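Local coordinates for protein CRISPR-associated endonuclease Cas12b (PDB 5U31) that cleaves invading double-stranded DNA as a guide-RNA-directed CRISPR endonuclease with a RuvC nuclease domain, after recognising a protospacer adjacent motif, at residues K8-L13 / P441-E446; K25-V30 / P390-F395; K481-R486 / Y502-V507. The protein carries 3 engineered substitutions. One frame throughout, in Å; residues are numbered along the deposited sequence.

All three contacts are largely buried and lie on one side of the chain's centre, where the wedge domain meets the guide RNA. Contacts 1 and 3 share an antiparallel sheet: strand 3-10 pairs with strand 502-510, and Val9 O lies 2.6 Å from Leu503 N. Contact 2 reaches the same sheet through strand 394-395, which pairs with strand 473-483 of contact 3. Their chemistry differs. Contact 3 is true strand pairing with a phosphate site at one end; contact 1 is a single backbone bridge between the chain of strand 3-10 and an RNA-binding loop; contact 2, helix against loop, has no hydrogen bond between its segments and rests on apolar and ring packing.

Contact 1. Residues K8-L13 / P441-E446; sequences KVKLRL and PISMSE. With nucleotides of chain B.
Lys10 O receives the shortest polar bond of the contact, from Ser443 N at 2.7 Å, and Ile442 CA adds a CA-H...O contact to the same oxygen. With Arg12 N bonded to Pro441 O (2.9 Å), it forms a single beta bridge centred on Leu11 and Ile442, through which residues 8-13, on strand 3-10 and what follows it in the first wedge region, meet the loop of the second wedge region that follows strand 437-441. On one side of the bridge Val9 and Ile442 cross at about a right angle, CG1 against CG2 at 3.5 Å, and Ile419 of strand 418-421 touches both. Beyond it the Arg12 side chain, bent at chi2 and chi3, crosses Pro441: its guanidinium lays one face over the proline ring, with CB 3.6 Å above the plane and offset toward the rim. Arg12 CG rests on Ser443 OG. Both segments overlap regions that bind the sgRNA, residues 5-10 and 443-447. The backbone N of Met444, a selenomethionine, gives a weak hydrogen bond to OP1 of U29 of chain B, while the Ser445 hydroxyl lies against the base of G30 of chain B. The Lys10 chain, extended to CE, runs past the G30 backbone, and the bend at chi4 (-55°) turns NZ to a salt bridge with Asp500. Closest to that nucleotide's O5' come Lys10 CD and Ser443 CB, each at 3.2 Å.

Contact 2. Residues K25-V30 / P390-F395; sequences KLHKEV and PIWTRF. With nucleotides of chain B.
His27 reaches from helix 17-45 of the REC1 domain to the loop that leads into strand 394-395 of the wedge, and its ring packs into this junction between domains. From CB, CG stands anti to the backbone N (chi1 172°), which carries the ring off the helix to lie alongside the Trp392 side chain, both pointing the same way. ND1 lies near Ile391 O and Trp392 CE3. CE1 comes nearest to the loop: it is 3.2 Å from Ile391 O and 3.4 Å from Trp392 CZ3, with Pro390 CB near the ring plane at its edge. NE2, at the tip, bonds to Ala386 O outside the two segments. The His27 imidazole and the six-membered ring of Trp392 meet obliquely, planes 33° apart and centroids 5.3 Å apart. About one turn further along the helix, Val30 sends its two methyls to different partners: CG1 touches Ile391 CD1 and CG2 touches Thr393 CG2, each at 3.6 Å. That threonine methyl also sits against Leu26 O, and Leu26 CD2 approaches the edge of the Phe395 ring near its plane. Along its edge the tryptophan meets guide RNA. Trp392 NE1 donates a straight hydrogen bond (3.0 Å, 165°) to O3' of G95 of chain B, near the indole plane. CZ2 of the six-membered ring lies near OP1 of A96 of chain B. Thr393 and Phe395 pair with strand 473-483 through their backbones. As no hydrogen bond crosses between the segments, helix and loop adhere by apolar and ring contacts, while His27 NE2 and Trp392 NE1 find their partners in Ala386 O and the RNA; Trp392 thus connects this buried packing with the guide.

Contact 3. Residues K481-R486 / Y502-V507; sequences KIQCRR and YLNVSV. With nucleotides of chain B; nucleotides of chain C.
Arg485 and Tyr502 cross obliquely, guanidinium and phenol planes 72° apart, and both turn toward one phosphate oxygen, OP1 of U31 of chain B. Tyr502 OH donates to it at 2.6 Å, with the oxygen near the ring plane at the edge; Arg485 NH2 donates to it at the same length, but with a bent N-H angle of 130°. Arg485 NE adds only a weak bond to Tyr502 OH, and NH1 forms a salt bridge to another RNA phosphate. Lys8 of strand 3-10 makes a cation-pi contact with the same phenol. On the same side of the sheet, Gln483 and Asn504 cross obliquely with amide planes 36° apart: Asn504 ND2 donates to Gln483 OE1. The Asn504 side chain lies side by side with that of Lys481, whose CE rests near O4' of G95 of chain B. Ile482 and Leu503 pack on the reverse side, CG1 on CD1 at 3.7 Å. Further along, Ser506 OG donates to N3 of DG20 of chain C at 2.8 Å. In the backbone, Lys481-Asn504 and Gln483-Tyr502 are hydrogen-bonded pairs flanking the non-hydrogen-bonded Ile482-Leu503 pair: an antiparallel strand pair of the wedge-domain sheet, the face of Ile482 and Leu503 apolar, that of Lys481, Gln483, Tyr502 and Asn504 turned to nucleic acid, ending in the sgRNA phosphate site of Arg485 and Tyr502.

Contact 1. Residues K8-L13 / P441-E446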
# COMPACT_ATOMS: atom_id res chain seq x y z
N LYS A 8 -5.91 20.61 -9.06
CA LYS A 8 -5.89 21.64 -8.03
C LYS A 8 -5.30 22.92 -8.60
O LYS A 8 -4.29 22.90 -9.31
CB LYS A 8 -5.09 21.16 -6.82
CG LYS A 8 -5.17 22.07 -5.60
CD LYS A 8 -4.72 21.33 -4.36
CE LYS A 8 -3.54 22.01 -3.69
NZ LYS A 8 -3.09 21.29 -2.46
N VAL A 9 -5.94 24.03 -8.28
CA VAL A 9 -5.65 25.32 -8.89
C VAL A 9 -5.42 26.31 -7.76
O VAL A 9 -6.07 26.24 -6.72
CB VAL A 9 -6.82 25.74 -9.81
CG1 VAL A 9 -7.35 27.12 -9.46
CG2 VAL A 9 -6.41 25.64 -11.27
N LYS A 10 -4.46 27.21 -7.95
CA LYS A 10 -4.12 28.21 -6.95
C LYS A 10 -4.66 29.57 -7.36
O LYS A 10 -4.53 29.98 -8.52
CB LYS A 10 -2.60 28.29 -6.75
CG LYS A 10 -2.16 29.13 -5.57
CD LYS A 10 -0.65 29.30 -5.62
CE LYS A 10 -0.09 29.77 -4.30
NZ LYS A 10 -0.75 31.02 -3.83
N LEU A 11 -5.27 30.27 -6.40
CA LEU A 11 -5.87 31.57 -6.66
C LEU A 11 -4.85 32.68 -6.40
O LEU A 11 -4.21 32.71 -5.35
CB LEU A 11 -7.11 31.77 -5.79
CG LEU A 11 -8.21 30.72 -5.92
CD1 LEU A 11 -9.37 31.02 -5.01
CD2 LEU A 11 -8.68 30.63 -7.36
N ARG A 12 -4.70 33.58 -7.37
CA ARG A 12 -3.89 34.79 -7.18
C ARG A 12 -4.71 35.79 -6.39
O ARG A 12 -5.56 36.49 -6.94
CB ARG A 12 -3.47 35.39 -8.52
CG ARG A 12 -2.42 34.62 -9.29
CD ARG A 12 -1.44 35.56 -9.98
NE ARG A 12 -2.06 36.84 -10.32
CZ ARG A 12 -2.63 37.11 -11.49
NH1 ARG A 12 -3.18 38.29 -11.71
NH2 ARG A 12 -2.65 36.19 -12.45
N LEU A 13 -4.47 35.87 -5.08
CA LEU A 13 -5.22 36.74 -4.20
C LEU A 13 -4.38 37.89 -3.66
O LEU A 13 -4.72 38.48 -2.64
CB LEU A 13 -5.82 35.94 -3.05
CG LEU A 13 -6.77 34.82 -3.46
CD1 LEU A 13 -7.20 34.03 -2.24
CD2 LEU A 13 -7.96 35.41 -4.18
N PRO A 441 -8.38 35.46 -10.54
CA PRO A 441 -7.39 34.84 -11.43
C PRO A 441 -6.71 33.66 -10.77
O PRO A 441 -6.60 33.55 -9.55
CB PRO A 441 -6.39 35.98 -11.69
CG PRO A 441 -6.60 36.94 -10.58
CD PRO A 441 -8.07 36.87 -10.30
N ILE A 442 -6.23 32.76 -11.63
CA ILE A 442 -5.54 31.55 -11.22
C ILE A 442 -4.05 31.70 -11.51
O ILE A 442 -3.67 32.20 -12.57
CB ILE A 442 -6.10 30.32 -11.97
CG1 ILE A 442 -7.59 30.18 -11.72
CG2 ILE A 442 -5.34 29.07 -11.58
CD1 ILE A 442 -8.28 29.38 -12.79
N SER A 443 -3.22 31.27 -10.56
CA SER A 443 -1.79 31.21 -10.82
C SER A 443 -1.50 30.24 -11.96
O SER A 443 -2.17 29.23 -12.13
CB SER A 443 -1.04 30.79 -9.55
OG SER A 443 -1.11 31.80 -8.55
N MSE A 444 -0.48 30.58 -12.76
CA MSE A 444 -0.07 29.79 -13.92
C MSE A 444 0.08 28.31 -13.59
O MSE A 444 0.66 27.95 -12.57
CB MSE A 444 1.25 30.30 -14.49
CG MSE A 444 1.17 31.68 -15.10
SE MSE A 444 -0.09 31.77 -16.58
CE MSE A 444 0.52 33.44 -17.37
N SER A 445 -0.43 27.45 -14.47
CA SER A 445 -0.38 26.02 -14.21
C SER A 445 -0.25 25.30 -15.55
O SER A 445 -1.22 25.24 -16.31
CB SER A 445 -1.61 25.56 -13.46
OG SER A 445 -1.58 24.16 -13.26
N GLU A 446 0.93 24.75 -15.82
CA GLU A 446 1.10 23.94 -17.03
C GLU A 446 0.13 22.77 -17.03
O GLU A 446 -0.23 22.26 -18.10
CB GLU A 446 2.54 23.45 -17.15
CG GLU A 446 3.56 24.55 -17.37
CD GLU A 446 4.98 24.01 -17.45
OE1 GLU A 446 5.20 22.84 -17.07
OE2 GLU A 446 5.88 24.76 -17.88
P G B 30 2.62 29.84 -7.40
OP1 G B 30 2.36 31.30 -7.28
OP2 G B 30 2.93 29.05 -6.19
O5' G B 30 1.35 29.18 -8.11
C5' G B 30 1.49 28.02 -8.91
C4' G B 30 0.51 26.95 -8.52
O4' G B 30 -0.05 26.35 -9.71
C3' G B 30 1.10 25.78 -7.75
O3' G B 30 1.15 26.03 -6.36
C2' G B 30 0.20 24.60 -8.12
O2' G B 30 -0.95 24.55 -7.30
C1' G B 30 -0.22 24.97 -9.54
N9 G B 30 0.55 24.28 -10.59
C8 G B 30 1.31 24.89 -11.56
N7 G B 30 1.86 24.04 -12.38
C5 G B 30 1.44 22.80 -11.92
C6 G B 30 1.73 21.50 -12.41
O6 G B 30 2.43 21.19 -13.38
N1 G B 30 1.11 20.52 -11.66
C2 G B 30 0.31 20.75 -10.57
N2 G B 30 -0.21 19.67 -9.97
N3 G B 30 0.03 21.96 -10.10
C4 G B 30 0.63 22.93 -10.82
P U B 29 1.92 33.84 -12.01
OP1 U B 29 0.44 33.71 -11.96
OP2 U B 29 2.61 34.77 -11.08
O5' U B 29 2.55 32.39 -11.79
C5' U B 29 2.76 31.89 -10.48
C4' U B 29 4.03 31.08 -10.40
O4' U B 29 5.14 31.83 -10.96
C3' U B 29 4.48 30.74 -8.99
O3' U B 29 3.80 29.63 -8.45
C2' U B 29 5.98 30.53 -9.15
O2' U B 29 6.25 29.23 -9.66
C1' U B 29 6.32 31.55 -10.23
N1 U B 29 6.86 32.82 -9.69
C2 U B 29 8.05 32.81 -8.97
O2 U B 29 8.69 31.80 -8.73
N3 U B 29 8.47 34.03 -8.52
C4 U B 29 7.86 35.25 -8.71
O4 U B 29 8.37 36.27 -8.23
C5 U B 29 6.65 35.19 -9.46
C6 U B 29 6.21 34.01 -9.92
P G B 28 3.40 39.14 -15.03
OP1 G B 28 1.94 39.38 -14.94
OP2 G B 28 4.31 39.95 -14.19
O5' G B 28 3.66 37.60 -14.70
C5' G B 28 3.08 36.58 -15.51
C4' G B 28 3.69 35.23 -15.24
O4' G B 28 5.12 35.25 -15.50
C3' G B 28 3.60 34.70 -13.82
O3' G B 28 2.31 34.19 -13.52
C2' G B 28 4.70 33.66 -13.79
O2' G B 28 4.30 32.46 -14.43
C1' G B 28 5.77 34.33 -14.65
N9 G B 28 6.76 35.05 -13.82
C8 G B 28 6.88 36.41 -13.67
N7 G B 28 7.86 36.74 -12.87
C5 G B 28 8.40 35.53 -12.46
C6 G B 28 9.48 35.26 -11.59
O6 G B 28 10.20 36.06 -10.97
N1 G B 28 9.69 33.89 -11.46
C2 G B 28 8.96 32.91 -12.09
N2 G B 28 9.32 31.65 -11.83
N3 G B 28 7.95 33.15 -12.90
C4 G B 28 7.73 34.48 -13.04

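Contact 2. Residues K25-V30 / P390-F395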
# COMPACT_ATOMS: atom_id res chain seq x y z
N LYS A 25 -12.90 33.12 5.99
CA LYS A 25 -14.09 33.17 6.83
C LYS A 25 -15.11 32.14 6.38
O LYS A 25 -15.72 31.46 7.20
CB LYS A 25 -14.69 34.58 6.78
CG LYS A 25 -15.95 34.74 7.62
CD LYS A 25 -15.65 34.62 9.10
CE LYS A 25 -16.88 34.91 9.92
NZ LYS A 25 -16.63 34.74 11.38
N LEU A 26 -15.29 32.00 5.06
CA LEU A 26 -16.20 30.99 4.54
C LEU A 26 -15.75 29.59 4.95
O LEU A 26 -16.59 28.72 5.20
CB LEU A 26 -16.28 31.11 3.02
CG LEU A 26 -17.29 30.24 2.29
CD1 LEU A 26 -18.69 30.54 2.80
CD2 LEU A 26 -17.19 30.45 0.78
N HIS A 27 -14.44 29.37 5.04
CA HIS A 27 -13.95 28.07 5.47
C HIS A 27 -14.31 27.79 6.93
O HIS A 27 -14.75 26.69 7.26
CB HIS A 27 -12.44 28.00 5.27
CG HIS A 27 -11.80 26.78 5.85
ND1 HIS A 27 -11.79 25.56 5.21
CD2 HIS A 27 -11.16 26.59 7.03
CE1 HIS A 27 -11.17 24.67 5.96
NE2 HIS A 27 -10.78 25.27 7.07
N LYS A 28 -14.14 28.78 7.81
CA LYS A 28 -14.51 28.60 9.21
C LYS A 28 -16.01 28.42 9.38
O LYS A 28 -16.45 27.71 10.29
CB LYS A 28 -14.05 29.78 10.06
CG LYS A 28 -12.56 30.07 10.01
CD LYS A 28 -12.16 31.02 11.13
CE LYS A 28 -13.09 32.23 11.22
NZ LYS A 28 -12.86 33.01 12.47
N GLU A 29 -16.81 29.07 8.52
CA GLU A 29 -18.26 28.96 8.62
C GLU A 29 -18.74 27.57 8.24
O GLU A 29 -19.56 26.97 8.95
CB GLU A 29 -18.92 30.02 7.73
CG GLU A 29 -18.77 31.45 8.21
CD GLU A 29 -19.49 31.69 9.51
OE1 GLU A 29 -20.57 31.12 9.68
OE2 GLU A 29 -18.98 32.45 10.36
N VAL A 30 -18.26 27.05 7.12
CA VAL A 30 -18.71 25.74 6.66
C VAL A 30 -18.27 24.66 7.64
O VAL A 30 -18.99 23.68 7.87
CB VAL A 30 -18.22 25.47 5.23
CG1 VAL A 30 -18.58 24.06 4.81
CG2 VAL A 30 -18.83 26.47 4.27
N PRO A 390 -10.17 19.60 9.17
CA PRO A 390 -10.97 20.47 8.29
C PRO A 390 -11.73 19.70 7.23
O PRO A 390 -11.24 18.71 6.67
CB PRO A 390 -9.91 21.38 7.66
CG PRO A 390 -8.69 20.54 7.63
CD PRO A 390 -8.73 19.68 8.86
N ILE A 391 -12.94 20.15 6.97
CA ILE A 391 -13.60 19.87 5.72
C ILE A 391 -13.56 21.15 4.89
O ILE A 391 -13.18 22.21 5.37
CB ILE A 391 -15.05 19.34 5.93
CG1 ILE A 391 -15.85 20.26 6.86
CG2 ILE A 391 -15.00 17.92 6.47
CD1 ILE A 391 -16.60 21.35 6.13
N TRP A 392 -13.90 21.04 3.61
CA TRP A 392 -13.74 22.14 2.68
C TRP A 392 -15.09 22.53 2.09
O TRP A 392 -15.92 21.66 1.82
CB TRP A 392 -12.75 21.76 1.57
CG TRP A 392 -11.57 21.00 2.10
CD1 TRP A 392 -11.35 19.66 1.98
CD2 TRP A 392 -10.47 21.52 2.85
NE1 TRP A 392 -10.17 19.32 2.60
CE2 TRP A 392 -9.62 20.45 3.14
CE3 TRP A 392 -10.13 22.80 3.30
CZ2 TRP A 392 -8.44 20.61 3.87
CZ3 TRP A 392 -8.96 22.96 4.01
CH2 TRP A 392 -8.13 21.87 4.29
N THR A 393 -15.30 23.83 1.88
CA THR A 393 -16.53 24.28 1.25
C THR A 393 -16.57 23.80 -0.19
O THR A 393 -15.60 23.94 -0.94
CB THR A 393 -16.65 25.81 1.31
OG1 THR A 393 -16.23 26.37 0.06
CG2 THR A 393 -15.79 26.38 2.41
N ARG A 394 -17.69 23.20 -0.58
CA ARG A 394 -17.86 22.74 -1.95
C ARG A 394 -18.50 23.83 -2.80
O ARG A 394 -19.11 24.77 -2.29
CB ARG A 394 -18.70 21.46 -2.00
CG ARG A 394 -18.05 20.28 -1.34
CD ARG A 394 -19.03 19.14 -1.20
NE ARG A 394 -18.44 18.00 -0.49
CZ ARG A 394 -19.11 16.91 -0.14
NH1 ARG A 394 -20.40 16.81 -0.43
NH2 ARG A 394 -18.49 15.93 0.49
N PHE A 395 -18.36 23.68 -4.11
CA PHE A 395 -18.92 24.62 -5.08
C PHE A 395 -19.39 23.82 -6.28
O PHE A 395 -18.56 23.24 -6.99
CB PHE A 395 -17.88 25.66 -5.50
CG PHE A 395 -17.94 26.93 -4.71
CD1 PHE A 395 -18.80 27.95 -5.09
CD2 PHE A 395 -17.12 27.12 -3.61
CE1 PHE A 395 -18.85 29.12 -4.38
CE2 PHE A 395 -17.17 28.30 -2.90
CZ PHE A 395 -18.04 29.30 -3.28
P G B 95 -6.07 15.31 -1.42
OP1 G B 95 -5.29 16.45 -0.87
OP2 G B 95 -5.62 13.91 -1.23
O5' G B 95 -7.56 15.42 -0.87
C5' G B 95 -8.25 16.66 -0.89
C4' G B 95 -9.53 16.58 -0.10
O4' G B 95 -10.51 15.82 -0.84
C3' G B 95 -9.42 15.86 1.23
O3' G B 95 -8.89 16.67 2.25
C2' G B 95 -10.85 15.38 1.47
O2' G B 95 -11.65 16.42 2.00
C1' G B 95 -11.33 15.09 0.05
N9 G B 95 -11.28 13.67 -0.33
C8 G B 95 -10.34 13.02 -1.08
N7 G B 95 -10.61 11.75 -1.26
C5 G B 95 -11.81 11.55 -0.59
C6 G B 95 -12.61 10.39 -0.43
O6 G B 95 -12.41 9.25 -0.85
N1 G B 95 -13.74 10.65 0.33
C2 G B 95 -14.07 11.88 0.86
N2 G B 95 -15.21 11.94 1.56
N3 G B 95 -13.34 12.97 0.72
C4 G B 95 -12.24 12.73 -0.01
P A B 96 -8.06 15.99 3.43
OP1 A B 96 -7.33 17.03 4.19
OP2 A B 96 -7.32 14.87 2.80
O5' A B 96 -9.19 15.41 4.38
C5' A B 96 -10.15 16.28 4.96
C4' A B 96 -11.29 15.51 5.57
O4' A B 96 -12.04 14.83 4.53
C3' A B 96 -10.91 14.39 6.53
O3' A B 96 -10.58 14.85 7.83
C2' A B 96 -12.14 13.51 6.49
O2' A B 96 -13.19 14.08 7.25
C1' A B 96 -12.52 13.60 5.01
N9 A B 96 -11.93 12.51 4.21
C8 A B 96 -10.75 12.52 3.51
N7 A B 96 -10.50 11.39 2.88
C5 A B 96 -11.59 10.58 3.20
C6 A B 96 -11.94 9.26 2.86
N6 A B 96 -11.20 8.47 2.09
N1 A B 96 -13.09 8.76 3.35
C2 A B 96 -13.85 9.54 4.12
N3 A B 96 -13.63 10.79 4.52
C4 A B 96 -12.47 11.26 4.02

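Contact 3. Residues K481-R486 / Y502-V507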
# COMPACT_ATOMS: atom_id res chain seq x y z
N LYS A 481 -13.76 22.36 -4.59
CA LYS A 481 -13.69 22.60 -3.16
C LYS A 481 -12.53 23.54 -2.86
O LYS A 481 -11.48 23.46 -3.50
CB LYS A 481 -13.56 21.30 -2.36
CG LYS A 481 -12.34 20.44 -2.69
CD LYS A 481 -12.24 19.20 -1.80
CE LYS A 481 -12.77 17.96 -2.50
NZ LYS A 481 -14.25 17.95 -2.58
N ILE A 482 -12.73 24.42 -1.89
CA ILE A 482 -11.74 25.43 -1.52
C ILE A 482 -10.86 24.86 -0.41
O ILE A 482 -11.35 24.54 0.68
CB ILE A 482 -12.42 26.73 -1.07
CG1 ILE A 482 -13.07 27.41 -2.27
CG2 ILE A 482 -11.41 27.64 -0.41
CD1 ILE A 482 -13.95 28.55 -1.89
N GLN A 483 -9.57 24.75 -0.69
CA GLN A 483 -8.62 24.15 0.23
C GLN A 483 -7.49 25.12 0.57
O GLN A 483 -7.16 26.01 -0.22
CB GLN A 483 -7.99 22.88 -0.34
CG GLN A 483 -8.95 21.85 -0.86
CD GLN A 483 -8.23 20.61 -1.32
OE1 GLN A 483 -8.76 19.81 -2.08
NE2 GLN A 483 -6.99 20.45 -0.85
N CYS A 484 -6.92 24.93 1.75
CA CYS A 484 -5.68 25.54 2.19
C CYS A 484 -4.71 24.43 2.59
O CYS A 484 -5.10 23.28 2.78
CB CYS A 484 -5.90 26.51 3.35
SG CYS A 484 -7.09 27.82 3.03
N ARG A 485 -3.44 24.79 2.72
CA ARG A 485 -2.44 23.84 3.18
C ARG A 485 -2.64 23.52 4.66
O ARG A 485 -3.01 24.39 5.45
CB ARG A 485 -1.03 24.40 2.96
CG ARG A 485 -0.65 24.67 1.52
CD ARG A 485 0.66 25.44 1.47
NE ARG A 485 1.21 25.51 0.12
CZ ARG A 485 2.01 24.58 -0.40
NH1 ARG A 485 2.34 23.51 0.31
NH2 ARG A 485 2.47 24.72 -1.64
N ARG A 486 -2.38 22.26 5.03
CA ARG A 486 -2.52 21.87 6.43
C ARG A 486 -1.57 22.65 7.34
O ARG A 486 -1.92 22.95 8.49
CB ARG A 486 -2.30 20.37 6.59
CG ARG A 486 -3.42 19.49 6.05
CD ARG A 486 -4.72 19.74 6.80
NE ARG A 486 -5.65 18.62 6.68
CZ ARG A 486 -5.96 17.79 7.68
NH1 ARG A 486 -5.43 17.97 8.88
NH2 ARG A 486 -6.82 16.80 7.48
N TYR A 502 -6.39 27.51 -2.44
CA TYR A 502 -6.48 26.71 -3.64
C TYR A 502 -7.93 26.33 -3.92
O TYR A 502 -8.77 26.30 -3.02
CB TYR A 502 -5.64 25.42 -3.53
CG TYR A 502 -4.16 25.65 -3.32
CD1 TYR A 502 -3.27 25.56 -4.38
CD2 TYR A 502 -3.66 25.94 -2.06
CE1 TYR A 502 -1.91 25.76 -4.19
CE2 TYR A 502 -2.30 26.14 -1.86
CZ TYR A 502 -1.44 26.06 -2.93
OH TYR A 502 -0.09 26.26 -2.74
N LEU A 503 -8.22 26.04 -5.19
CA LEU A 503 -9.50 25.48 -5.59
C LEU A 503 -9.25 24.12 -6.22
O LEU A 503 -8.54 24.01 -7.22
CB LEU A 503 -10.24 26.39 -6.58
CG LEU A 503 -11.65 25.88 -6.91
CD1 LEU A 503 -12.52 25.95 -5.67
CD2 LEU A 503 -12.29 26.67 -8.03
N ASN A 504 -9.84 23.08 -5.63
CA ASN A 504 -9.65 21.71 -6.10
C ASN A 504 -10.80 21.39 -7.03
O ASN A 504 -11.92 21.14 -6.59
CB ASN A 504 -9.59 20.76 -4.92
CG ASN A 504 -9.09 19.38 -5.29
OD1 ASN A 504 -9.36 18.87 -6.38
ND2 ASN A 504 -8.37 18.76 -4.37
N VAL A 505 -10.54 21.41 -8.33
CA VAL A 505 -11.58 21.27 -9.34
C VAL A 505 -11.63 19.83 -9.82
O VAL A 505 -10.61 19.27 -10.24
CB VAL A 505 -11.36 22.23 -10.52
CG1 VAL A 505 -12.43 22.00 -11.56
CG2 VAL A 505 -11.38 23.67 -10.04
N SER A 506 -12.82 19.23 -9.77
CA SER A 506 -13.04 17.89 -10.29
C SER A 506 -13.38 17.97 -11.77
O SER A 506 -14.28 18.71 -12.17
CB SER A 506 -14.17 17.20 -9.52
OG SER A 506 -13.85 17.08 -8.15
N VAL A 507 -12.65 17.21 -12.58
CA VAL A 507 -12.88 17.13 -14.02
C VAL A 507 -13.37 15.73 -14.34
O VAL A 507 -12.75 14.74 -13.92
CB VAL A 507 -11.61 17.46 -14.82
CG1 VAL A 507 -11.95 17.61 -16.29
CG2 VAL A 507 -10.95 18.72 -14.29
P U B 31 2.33 25.40 -5.47
OP1 U B 31 2.06 25.74 -4.05
OP2 U B 31 3.63 25.75 -6.10
O5' U B 31 2.10 23.84 -5.61
C5' U B 31 1.13 23.19 -4.81
C4' U B 31 1.26 21.70 -4.93
O4' U B 31 0.98 21.30 -6.30
C3' U B 31 2.63 21.13 -4.66
O3' U B 31 2.89 21.00 -3.27
C2' U B 31 2.61 19.81 -5.41
O2' U B 31 1.89 18.83 -4.67
C1' U B 31 1.78 20.18 -6.64
N1 U B 31 2.60 20.54 -7.81
C2 U B 31 3.05 19.52 -8.62
O2 U B 31 2.80 18.36 -8.40
N3 U B 31 3.79 19.92 -9.71
C4 U B 31 4.11 21.21 -10.04
O4 U B 31 4.80 21.40 -11.04
C5 U B 31 3.61 22.21 -9.16
C6 U B 31 2.88 21.86 -8.09
P DG C 20 -21.45 13.99 -3.92
OP1 DG C 20 -22.57 14.95 -3.82
OP2 DG C 20 -21.63 12.66 -4.54
O5' DG C 20 -20.23 14.69 -4.69
C5' DG C 20 -19.77 15.95 -4.27
C4' DG C 20 -18.59 16.40 -5.11
O4' DG C 20 -17.38 15.74 -4.66
C3' DG C 20 -18.66 16.06 -6.58
O3' DG C 20 -19.49 17.01 -7.26
C2' DG C 20 -17.20 16.22 -6.98
C1' DG C 20 -16.48 15.65 -5.74
N9 DG C 20 -16.08 14.26 -5.91
C8 DG C 20 -16.82 13.14 -5.64
N7 DG C 20 -16.20 12.02 -5.91
C5 DG C 20 -14.97 12.43 -6.41
C6 DG C 20 -13.87 11.67 -6.88
O6 DG C 20 -13.76 10.44 -6.94
N1 DG C 20 -12.81 12.48 -7.29
C2 DG C 20 -12.82 13.86 -7.26
N2 DG C 20 -11.72 14.46 -7.70
N3 DG C 20 -13.85 14.58 -6.83
C4 DG C 20 -14.88 13.81 -6.42
P G B 95 -6.07 15.31 -1.42
OP1 G B 95 -5.29 16.45 -0.87
OP2 G B 95 -5.62 13.91 -1.23
O5' G B 95 -7.56 15.42 -0.87
C5' G B 95 -8.25 16.66 -0.89
C4' G B 95 -9.53 16.58 -0.10
O4' G B 95 -10.51 15.82 -0.84
C3' G B 95 -9.42 15.86 1.23
O3' G B 95 -8.89 16.67 2.25
C2' G B 95 -10.85 15.38 1.47
O2' G B 95 -11.65 16.42 2.00
C1' G B 95 -11.33 15.09 0.05
N9 G B 95 -11.28 13.67 -0.33
C8 G B 95 -10.34 13.02 -1.08
N7 G B 95 -10.61 11.75 -1.26
C5 G B 95 -11.81 11.55 -0.59
C6 G B 95 -12.61 10.39 -0.43
O6 G B 95 -12.41 9.25 -0.85
N1 G B 95 -13.74 10.65 0.33
C2 G B 95 -14.07 11.88 0.86
N2 G B 95 -15.21 11.94 1.56
N3 G B 95 -13.34 12.97 0.72
C4 G B 95 -12.24 12.73 -0.01